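Local coordinates for protein hydrogenase maturation factor (Thermoanaerobacter tengcongensis, PDB 3VTH) that probably transfers the carbamoyl group of carbamoyl phosphate, with ATP, to the C-terminal cysteine of HypE during [NiFe]-hydrogenase maturation, at residues A[482-487]-A[503-508]; A[488-493]-A[698-703]; A[518-523]-A[595-600]. All coordinates share one frame; numbering follows the deposited sequence.

Contact 1 (A[482-487]-A[503-508]); sequences QHHHAH and GIAYDG. With FE (Fe (III) ion), chain I; AP2 (phosphomethylphosphonic acid adenosyl ester), chain H.
Ala505 is the first residue of strand 503-507 to meet helix 483-487. Ala505 CB lies 3.6 Å from His484 CB and sits at the edge of the imidazole, near the ring plane. Asp507 points next at the helix, and its carboxylate does two jobs. Asp507 OD2 is bonded to the ferric ion at 2.1 Å. Asp507 OD1 accepts from His484 NE2 at 2.7 Å, on its syn side, with the donor 30° out of the carboxylate plane. The ring and carboxylate planes are 64° apart, but OD1 stays close to the plane of the imidazole.

At its other nitrogen, His484 ND1 accepts from Gln482 NE2 at 3.1 Å, so the ring is held at both edges and its rotation is fixed. Gln482 is also the helix N-cap: its OE1 takes the N-H of His485 and, weakly, that of His484. Replacing His484 by an alanine would probably take this donor from Asp507 OD1 and leave the carboxylate held mainly through its iron-bound OD2.

His483 and His487 each give NE2 to the iron at 2.2 Å. They stand one helical turn apart with different first torsions: CG is anti to the backbone N in His483 (chi1 -172°) but to the carbonyl carbon in His487, which lets both rings reach one metal. Asp460 accepts from His483 ND1 and orients that ring. Asp734 and two nucleotide oxygens, O2A and O2B, complete six ligands. At the corner, Gly508 N makes a weak bond of 2.8 Å to O1B of the nucleotide. A side chain there would hit that oxygen. Two histidines from a helix and aspartates from the second subdomain, joined through iron to the phosphonate groups of the nucleotide analogue, form the metal-nucleotide site of a Kae1-like domain of the actin-like ATPase fold.

Contact 2 (A[488-493]-A[698-703]); sequences IASCMA and VLSGGS. With AP2 (phosphomethylphosphonic acid adenosyl ester), chain H.
Val698 meets helix 488-493 with both of its methyl groups. Val698 CG1 lies 3.5 Å from Cys491 CB, a tight carbon contact, and 3.6 Å from Cys491 SG. Val698 CG1 also meets Ile488 CG2 at 3.8 Å. With CG1 anti to the backbone N (chi1 172°), the other methyl, Val698 CG2, turns to Met492 CG at 4.1 Å. Further along the strand, Ile488 CD1 rests on Ser700 CB at 4.2 Å.

No hydrogen bond joins the two segments, and the polar groups look elsewhere. Ser490 OG bonds to the backbone oxygen of His487 and to Asn727. Ser700 OG has weak bonds to the same two residues. Ser490 OG and Ser700 OG lie 4.0 Å apart, bridged through these shared partners.

Farther out, backbone bonds hold the strand to strand 501-507, Leu699 has a backbone bond with Tyr725, and Leu699 O bonds to Ser726 OG. Ala489 points away from the strand, and both Ala489 and Ala493 pack on helix 737-749. At Gly701 (phi 98°, psi 153°) a side chain would jam against Ser700 O, and one on Gly702 would run into nucleotide O5'. Gly702 N bonds to nucleotide O2A at 3.2 Å. A helix packed across a strand that runs parallel to its sheet neighbours, with a glycine-rich end at the alpha phosphorus group of the nucleotide analogue, is characteristic of the actin-like ATPase fold.

Contact 3 (A[518-523]-A[595-600]); sequences WGAEIL and SSMGRF
Gly519 and Ser596 bring their backbones together, with CA atoms 3.9 Å apart, where the strand turns its corner at Ala520 and helix 597-600 begins. Met597 N donates to Gly519 O at 3.0 Å, a nearly straight bond of 167° that reaches the oxygen from above the carbonyl plane. With a phi of 152°, a side chain on Gly519 would press on the carbonyl oxygen of Trp518 and on Ser596 CA.

Glu521 carries the polar part. Its chain is bent at chi2 (-57°), which folds the carboxylate back beside the preceding backbone. OE1 accepts three bonds. Gly519 N and Ala520 N reach Glu521 OE1 from the anti side, each at 2.9 Å. Ser595 OG donates to Glu521 OE1 from the syn side at 2.8 Å. The second oxygen, OE2, forms a salt bridge with Arg532 and lies over one face of the Trp518 ring, offset toward the rim. Both carboxylate oxygens of this buried acid are thus engaged, which would probably keep it ionised.

The corner belongs to the mixed sheet of the second Kae1-like subdomain, where strand 517-525 runs antiparallel to strand 501-507. Helix 597-607 starts beside it. Ser596 is the N-cap of that helix: Ser596 OG accepts from Arg599 N at 3.0 Å. The same hydroxyl bonds to Gly508 O, next to the iron-binding Asp507.

Ala520 and Met597 supply the apolar part. Met597, bent at both chi2 and chi3, brings its CE within 4.3 Å of Ala520 CB. The same Ala520 CB rests against Met597 N at 3.6 Å, at the start of the helix. The Met597 side chain also packs on Tyr506 and on helix 666-692. Gly598 and Arg599, in the first turn of the helix, touch the nucleotide.

Overall arrangement
All three contacts are buried and none lies at the surface. Contacts 1 and 2 use successive parts of helix 483-494, against neighbouring strands 501-507 and 696-700; their centres are about 7 Å apart. Contact 3 does not use this helix. It reaches the same sheet through strand 517-525, which pairs with 501-507, and Asp507 N probably bonds to Gly519 O. The chemistry changes with place. Contact 1 is metal coordination with a histidine-carboxylate bond. Contact 2 is apolar packing without a bond across it. Contact 3 depends on backbone and carboxylate bonds. Each contact has residues that reach the nucleotide, and Ser703 packs on Met597 between contacts 2 and 3.

Contact 1 (A[482-487]-A[503-508])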
loop_
_atom_site.group_PDB
_atom_site.type_symbol
_atom_site.label_atom_id
_atom_site.label_comp_id
_atom_site.label_asym_id
_atom_site.label_seq_id
_atom_site.Cartn_x
_atom_site.Cartn_y
_atom_site.Cartn_z
ATOM N N GLN A 482 -1.556 -7.918 20.503
ATOM C CA GLN A 482 -1.284 -6.548 20.911
ATOM C C GLN A 482 -0.764 -5.771 19.693
ATOM O O GLN A 482 0.011 -6.297 18.905
ATOM C CB GLN A 482 -0.298 -6.500 22.074
ATOM C CG GLN A 482 -0.337 -5.151 22.818
ATOM C CD GLN A 482 0.476 -4.065 22.128
ATOM O OE1 GLN A 482 1.526 -4.341 21.544
ATOM N NE2 GLN A 482 0.001 -2.821 22.204
ATOM N N HIS A 483 -1.210 -4.520 19.565
ATOM C CA HIS A 483 -0.995 -3.680 18.370
ATOM C C HIS A 483 0.472 -3.526 17.972
ATOM O O HIS A 483 0.834 -3.668 16.801
ATOM C CB HIS A 483 -1.595 -2.293 18.632
ATOM C CG HIS A 483 -1.618 -1.400 17.428
ATOM N ND1 HIS A 483 -2.636 -1.431 16.499
ATOM C CD2 HIS A 483 -0.763 -0.429 17.018
ATOM C CE1 HIS A 483 -2.405 -0.524 15.565
ATOM N NE2 HIS A 483 -1.278 0.098 15.857
ATOM N N HIS A 484 1.316 -3.197 18.949
ATOM C CA HIS A 484 2.717 -2.948 18.674
ATOM C C HIS A 484 3.491 -4.215 18.388
ATOM O O HIS A 484 4.380 -4.213 17.540
ATOM C CB HIS A 484 3.315 -2.041 19.759
ATOM C CG HIS A 484 2.581 -0.741 19.839
ATOM N ND1 HIS A 484 1.481 -0.563 20.651
ATOM C CD2 HIS A 484 2.694 0.392 19.104
ATOM C CE1 HIS A 484 0.982 0.644 20.454
ATOM N NE2 HIS A 484 1.701 1.243 19.523
ATOM N N HIS A 485 3.125 -5.300 19.065
ATOM C CA HIS A 485 3.653 -6.605 18.728
ATOM C C HIS A 485 3.368 -6.889 17.246
ATOM O O HIS A 485 4.262 -7.317 16.520
ATOM C CB HIS A 485 3.053 -7.675 19.665
ATOM C CG HIS A 485 3.662 -9.039 19.521
ATOM N ND1 HIS A 485 3.022 -10.178 19.954
ATOM C CD2 HIS A 485 4.842 -9.447 18.989
ATOM C CE1 HIS A 485 3.780 -11.231 19.701
ATOM N NE2 HIS A 485 4.879 -10.816 19.098
ATOM N N ALA A 486 2.135 -6.639 16.799
ATOM C CA ALA A 486 1.759 -6.857 15.395
ATOM C C ALA A 486 2.584 -6.019 14.408
ATOM O O ALA A 486 2.982 -6.532 13.365
ATOM C CB ALA A 486 0.272 -6.612 15.192
ATOM N N HIS A 487 2.827 -4.738 14.717
ATOM C CA HIS A 487 3.712 -3.898 13.874
ATOM C C HIS A 487 5.083 -4.569 13.717
ATOM O O HIS A 487 5.606 -4.697 12.596
ATOM C CB HIS A 487 3.925 -2.491 14.485
ATOM C CG HIS A 487 2.883 -1.474 14.119
ATOM N ND1 HIS A 487 2.533 -1.183 12.813
ATOM C CD2 HIS A 487 2.162 -0.625 14.897
ATOM C CE1 HIS A 487 1.632 -0.215 12.807
ATOM N NE2 HIS A 487 1.387 0.138 14.060
ATOM N N GLY A 503 12.325 -4.862 19.236
ATOM C CA GLY A 503 11.265 -4.290 18.418
ATOM C C GLY A 503 11.034 -2.861 18.872
ATOM O O GLY A 503 10.709 -2.623 20.033
ATOM N N ILE A 504 11.228 -1.910 17.964
ATOM C CA ILE A 504 10.988 -0.499 18.260
ATOM C C ILE A 504 9.695 -0.107 17.525
ATOM O O ILE A 504 9.666 -0.010 16.306
ATOM C CB ILE A 504 12.204 0.355 17.835
ATOM C CG1 ILE A 504 13.439 -0.126 18.635
ATOM C CG2 ILE A 504 11.913 1.847 18.034
ATOM C CD1 ILE A 504 14.755 0.422 18.211
ATOM N N ALA A 505 8.622 0.055 18.283
ATOM C CA ALA A 505 7.313 0.279 17.716
ATOM C C ALA A 505 6.867 1.690 18.095
ATOM O O ALA A 505 6.463 1.950 19.237
ATOM C CB ALA A 505 6.345 -0.757 18.230
ATOM N N TYR A 506 6.974 2.609 17.141
ATOM C CA TYR A 506 6.656 4.017 17.408
ATOM C C TYR A 506 5.457 4.384 16.540
ATOM O O TYR A 506 5.495 4.211 15.329
ATOM C CB TYR A 506 7.850 4.940 17.092
ATOM C CG TYR A 506 9.016 4.891 18.075
ATOM C CD1 TYR A 506 8.935 4.153 19.269
ATOM C CD2 TYR A 506 10.176 5.632 17.835
ATOM C CE1 TYR A 506 9.977 4.150 20.202
ATOM C CE2 TYR A 506 11.239 5.632 18.748
ATOM C CZ TYR A 506 11.130 4.881 19.928
ATOM O OH TYR A 506 12.168 4.875 20.824
ATOM N N ASP A 507 4.385 4.852 17.161
ATOM C CA ASP A 507 3.197 5.303 16.408
ATOM C C ASP A 507 2.347 6.262 17.233
ATOM O O ASP A 507 2.819 6.772 18.252
ATOM C CB ASP A 507 2.376 4.129 15.811
ATOM C CG ASP A 507 1.701 3.235 16.857
ATOM O OD1 ASP A 507 1.668 3.546 18.080
ATOM O OD2 ASP A 507 1.179 2.173 16.439
ATOM N N GLY A 508 1.117 6.529 16.782
ATOM C CA GLY A 508 0.212 7.444 17.486
ATOM C C GLY A 508 -0.569 6.829 18.642
ATOM O O GLY A 508 -0.504 7.307 19.791
HETATM FE FE FE I . -0.042 1.604 14.813
HETATM P PB AP2 H . -1.969 4.198 15.220
HETATM O O1B AP2 H . -1.196 5.385 15.738
HETATM O O2B AP2 H . -1.387 2.847 15.502
HETATM O O3B AP2 H . -3.447 4.324 15.497
HETATM C C3A AP2 H . -1.850 4.412 13.424
HETATM P PA AP2 H . -0.184 4.205 12.731
HETATM O O1A AP2 H . -0.497 4.196 11.241
HETATM O O2A AP2 H . 0.651 3.095 13.322
HETATM O "O5'" AP2 H . 0.592 5.570 13.124
HETATM C "C5'" AP2 H . 0.175 6.772 12.488
HETATM C "C4'" AP2 H . 0.790 7.888 13.301
HETATM O "O4'" AP2 H . 2.193 7.953 13.041
HETATM C "C3'" AP2 H . 0.254 9.253 12.918
HETATM O "O3'" AP2 H . -1.025 9.484 13.517
HETATM C "C2'" AP2 H . 1.360 10.136 13.459
HETATM O "O2'" AP2 H . 1.110 10.301 14.860
HETATM C "C1'" AP2 H . 2.630 9.307 13.216
HETATM N N9 AP2 H . 3.290 9.863 12.000
HETATM C C8 AP2 H . 2.815 9.877 10.729
HETATM N N7 AP2 H . 3.663 10.517 9.881
HETATM C C5 AP2 H . 4.718 10.929 10.611
HETATM C C6 AP2 H . 5.977 11.670 10.348
HETATM N N6 AP2 H . 6.296 12.099 9.101
HETATM N N1 AP2 H . 6.798 11.905 11.408
HETATM C C2 AP2 H . 6.518 11.471 12.657
HETATM N N3 AP2 H . 5.385 10.805 12.966
HETATM C C4 AP2 H . 4.467 10.511 12.002
#

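Contact 2 (A[488-493]-A[698-703])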
loop_
_atom_site.group_PDB
_atom_site.type_symbol
_atom_site.label_atom_id
_atom_site.label_comp_id
_atom_site.label_asym_id
_atom_site.label_seq_id
_atom_site.Cartn_x
_atom_site.Cartn_y
_atom_site.Cartn_z
ATOM N N ILE A 488 5.679 -5.001 14.829
ATOM C CA ILE A 488 7.008 -5.627 14.769
ATOM C C ILE A 488 6.963 -6.925 13.941
ATOM O O ILE A 488 7.854 -7.175 13.111
ATOM C CB ILE A 488 7.605 -5.896 16.197
ATOM C CG1 ILE A 488 7.718 -4.601 17.005
ATOM C CG2 ILE A 488 8.988 -6.611 16.130
ATOM C CD1 ILE A 488 8.441 -3.435 16.283
ATOM N N ALA A 489 5.914 -7.727 14.148
ATOM C CA ALA A 489 5.769 -9.004 13.437
ATOM C C ALA A 489 5.546 -8.817 11.933
ATOM O O ALA A 489 5.988 -9.660 11.142
ATOM C CB ALA A 489 4.628 -9.826 14.024
ATOM N N SER A 490 4.870 -7.733 11.544
ATOM C CA SER A 490 4.650 -7.441 10.120
ATOM C C SER A 490 5.979 -7.297 9.386
ATOM O O SER A 490 6.143 -7.814 8.276
ATOM C CB SER A 490 3.737 -6.220 9.897
ATOM O OG SER A 490 4.382 -4.969 10.140
ATOM N N CYS A 491 6.925 -6.612 10.017
ATOM C CA CYS A 491 8.274 -6.490 9.466
ATOM C C CYS A 491 9.025 -7.830 9.518
ATOM O O CYS A 491 9.642 -8.230 8.530
ATOM C CB CYS A 491 9.045 -5.388 10.190
ATOM S SG CYS A 491 10.732 -5.209 9.615
ATOM N N MET A 492 8.951 -8.542 10.646
ATOM C CA MET A 492 9.564 -9.879 10.741
ATOM C C MET A 492 9.086 -10.813 9.624
ATOM O O MET A 492 9.897 -11.514 9.010
ATOM C CB MET A 492 9.279 -10.516 12.104
ATOM C CG MET A 492 9.918 -9.793 13.289
ATOM S SD MET A 492 9.410 -10.469 14.886
ATOM C CE MET A 492 10.259 -12.057 14.808
ATOM N N ALA A 493 7.774 -10.826 9.383
ATOM C CA ALA A 493 7.167 -11.604 8.300
ATOM C C ALA A 493 7.807 -11.354 6.912
ATOM O O ALA A 493 8.067 -12.300 6.175
ATOM C CB ALA A 493 5.650 -11.333 8.240
ATOM N N VAL A 698 14.152 -4.412 14.836
ATOM C CA VAL A 698 13.054 -4.168 13.910
ATOM C C VAL A 698 12.420 -2.805 14.230
ATOM O O VAL A 698 12.079 -2.524 15.385
ATOM C CB VAL A 698 11.972 -5.282 14.020
ATOM C CG1 VAL A 698 10.736 -4.924 13.201
ATOM C CG2 VAL A 698 12.533 -6.630 13.578
ATOM N N LEU A 699 12.245 -1.977 13.201
ATOM C CA LEU A 699 11.604 -0.681 13.362
ATOM C C LEU A 699 10.275 -0.710 12.646
ATOM O O LEU A 699 10.223 -0.996 11.450
ATOM C CB LEU A 699 12.475 0.450 12.773
ATOM C CG LEU A 699 13.976 0.434 13.102
ATOM C CD1 LEU A 699 14.733 1.472 12.232
ATOM C CD2 LEU A 699 14.220 0.700 14.578
ATOM N N SER A 700 9.193 -0.442 13.370
ATOM C CA SER A 700 7.863 -0.396 12.734
ATOM C C SER A 700 6.918 0.536 13.501
ATOM O O SER A 700 7.301 1.114 14.516
ATOM C CB SER A 700 7.278 -1.813 12.599
ATOM O OG SER A 700 6.162 -1.812 11.717
ATOM N N GLY A 701 5.687 0.673 13.016
ATOM C CA GLY A 701 4.757 1.643 13.572
ATOM C C GLY A 701 4.799 2.866 12.683
ATOM O O GLY A 701 5.821 3.158 12.056
ATOM N N GLY A 702 3.697 3.593 12.658
ATOM C CA GLY A 702 3.502 4.724 11.745
ATOM C C GLY A 702 4.468 5.894 11.906
ATOM O O GLY A 702 4.652 6.646 10.962
ATOM N N SER A 703 5.094 6.060 13.071
ATOM C CA SER A 703 6.112 7.130 13.206
ATOM C C SER A 703 7.297 6.889 12.258
ATOM O O SER A 703 8.000 7.814 11.887
ATOM C CB SER A 703 6.636 7.258 14.644
ATOM O OG SER A 703 5.613 7.553 15.576
HETATM P PB AP2 H . -1.969 4.198 15.220
HETATM O O1B AP2 H . -1.196 5.385 15.738
HETATM O O2B AP2 H . -1.387 2.847 15.502
HETATM O O3B AP2 H . -3.447 4.324 15.497
HETATM C C3A AP2 H . -1.850 4.412 13.424
HETATM P PA AP2 H . -0.184 4.205 12.731
HETATM O O1A AP2 H . -0.497 4.196 11.241
HETATM O O2A AP2 H . 0.651 3.095 13.322
HETATM O "O5'" AP2 H . 0.592 5.570 13.124
HETATM C "C5'" AP2 H . 0.175 6.772 12.488
HETATM C "C4'" AP2 H . 0.790 7.888 13.301
HETATM O "O4'" AP2 H . 2.193 7.953 13.041
HETATM C "C3'" AP2 H . 0.254 9.253 12.918
HETATM O "O3'" AP2 H . -1.025 9.484 13.517
HETATM C "C2'" AP2 H . 1.360 10.136 13.459
HETATM O "O2'" AP2 H . 1.110 10.301 14.860
HETATM C "C1'" AP2 H . 2.630 9.307 13.216
HETATM N N9 AP2 H . 3.290 9.863 12.000
HETATM C C8 AP2 H . 2.815 9.877 10.729
HETATM N N7 AP2 H . 3.663 10.517 9.881
HETATM C C5 AP2 H . 4.718 10.929 10.611
HETATM C C6 AP2 H . 5.977 11.670 10.348
HETATM N N6 AP2 H . 6.296 12.099 9.101
HETATM N N1 AP2 H . 6.798 11.905 11.408
HETATM C C2 AP2 H . 6.518 11.471 12.657
HETATM N N3 AP2 H . 5.385 10.805 12.966
HETATM C C4 AP2 H . 4.467 10.511 12.002
#

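Contact 3 (A[518-523]-A[595-600])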
loop_
_atom_site.group_PDB
_atom_site.type_symbol
_atom_site.label_atom_id
_atom_site.label_comp_id
_atom_site.label_asym_id
_atom_site.label_seq_id
_atom_site.Cartn_x
_atom_site.Cartn_y
_atom_site.Cartn_z
ATOM N N TRP A 518 -0.403 3.024 24.016
ATOM C CA TRP A 518 1.008 2.762 23.740
ATOM C C TRP A 518 1.360 3.340 22.375
ATOM O O TRP A 518 0.461 3.740 21.621
ATOM C CB TRP A 518 1.277 1.258 23.733
ATOM C CG TRP A 518 1.246 0.576 25.073
ATOM C CD1 TRP A 518 0.796 1.090 26.270
ATOM C CD2 TRP A 518 1.635 -0.783 25.344
ATOM N NE1 TRP A 518 0.897 0.135 27.257
ATOM C CE2 TRP A 518 1.417 -1.016 26.721
ATOM C CE3 TRP A 518 2.163 -1.818 24.554
ATOM C CZ2 TRP A 518 1.698 -2.256 27.335
ATOM C CZ3 TRP A 518 2.452 -3.048 25.163
ATOM C CH2 TRP A 518 2.223 -3.249 26.541
ATOM N N GLY A 519 2.641 3.372 22.027
ATOM C CA GLY A 519 3.050 4.059 20.782
ATOM C C GLY A 519 4.463 4.609 20.796
ATOM O O GLY A 519 4.901 5.250 19.842
ATOM N N ALA A 520 5.182 4.351 21.879
ATOM C CA ALA A 520 6.593 4.674 21.944
ATOM C C ALA A 520 7.269 3.579 22.741
ATOM O O ALA A 520 7.811 3.817 23.831
ATOM C CB ALA A 520 6.789 6.043 22.586
ATOM N N GLU A 521 7.232 2.374 22.180
ATOM C CA GLU A 521 7.559 1.159 22.918
ATOM C C GLU A 521 8.806 0.480 22.377
ATOM O O GLU A 521 9.037 0.473 21.167
ATOM C CB GLU A 521 6.398 0.159 22.813
ATOM C CG GLU A 521 5.006 0.803 22.949
ATOM C CD GLU A 521 4.860 1.551 24.246
ATOM O OE1 GLU A 521 4.460 2.740 24.208
ATOM O OE2 GLU A 521 5.179 0.953 25.299
ATOM N N ILE A 522 9.599 -0.084 23.285
ATOM C CA ILE A 522 10.639 -1.021 22.902
ATOM C C ILE A 522 10.276 -2.356 23.515
ATOM O O ILE A 522 10.063 -2.483 24.726
ATOM C CB ILE A 522 12.078 -0.640 23.365
ATOM C CG1 ILE A 522 12.382 0.844 23.181
ATOM C CG2 ILE A 522 13.132 -1.532 22.647
ATOM C CD1 ILE A 522 12.372 1.328 21.821
ATOM N N LEU A 523 10.181 -3.346 22.651
ATOM C CA LEU A 523 9.837 -4.689 23.055
ATOM C C LEU A 523 11.010 -5.600 22.776
ATOM O O LEU A 523 11.866 -5.294 21.936
ATOM C CB LEU A 523 8.644 -5.176 22.226
ATOM C CG LEU A 523 7.459 -4.225 22.080
ATOM C CD1 LEU A 523 6.376 -4.875 21.198
ATOM C CD2 LEU A 523 6.898 -3.844 23.479
ATOM N N SER A 595 1.696 6.717 26.182
ATOM C CA SER A 595 3.123 6.634 25.840
ATOM C C SER A 595 3.084 6.569 24.329
ATOM O O SER A 595 2.692 5.549 23.758
ATOM C CB SER A 595 3.745 5.346 26.410
ATOM O OG SER A 595 4.989 5.023 25.786
ATOM N N SER A 596 3.427 7.659 23.657
ATOM C CA SER A 596 3.138 7.731 22.224
ATOM C C SER A 596 4.097 8.666 21.509
ATOM O O SER A 596 4.196 9.836 21.858
ATOM C CB SER A 596 1.700 8.216 22.009
ATOM O OG SER A 596 1.478 8.612 20.655
ATOM N N MET A 597 4.772 8.145 20.485
ATOM C CA MET A 597 5.662 8.975 19.664
ATOM C C MET A 597 4.862 9.983 18.843
ATOM O O MET A 597 5.277 11.128 18.661
ATOM C CB MET A 597 6.563 8.102 18.772
ATOM C CG MET A 597 7.703 8.886 18.048
ATOM S SD MET A 597 8.753 9.852 19.162
ATOM C CE MET A 597 9.392 8.569 20.262
ATOM N N GLY A 598 3.689 9.570 18.374
ATOM C CA GLY A 598 2.796 10.492 17.640
ATOM C C GLY A 598 2.362 11.703 18.461
ATOM O O GLY A 598 2.412 12.845 17.978
ATOM N N ARG A 599 1.937 11.464 19.701
ATOM C CA ARG A 599 1.523 12.556 20.571
ATOM C C ARG A 599 2.718 13.410 20.981
ATOM O O ARG A 599 2.585 14.628 21.137
ATOM C CB ARG A 599 0.770 12.052 21.825
ATOM C CG ARG A 599 -0.539 11.245 21.560
ATOM C CD ARG A 599 -1.684 12.020 20.869
ATOM N NE ARG A 599 -1.358 12.325 19.476
ATOM C CZ ARG A 599 -1.551 11.499 18.444
ATOM N NH1 ARG A 599 -2.106 10.301 18.620
ATOM N NH2 ARG A 599 -1.182 11.877 17.227
ATOM N N PHE A 600 3.874 12.771 21.177
ATOM C CA PHE A 600 5.123 13.513 21.456
ATOM C C PHE A 600 5.380 14.523 20.327
ATOM O O PHE A 600 5.587 15.729 20.585
ATOM C CB PHE A 600 6.308 12.540 21.640
ATOM C CG PHE A 600 7.524 13.118 22.349
ATOM C CD1 PHE A 600 7.573 14.441 22.798
ATOM C CD2 PHE A 600 8.664 12.317 22.516
ATOM C CE1 PHE A 600 8.721 14.952 23.445
ATOM C CE2 PHE A 600 9.818 12.825 23.151
ATOM C CZ PHE A 600 9.843 14.151 23.614
#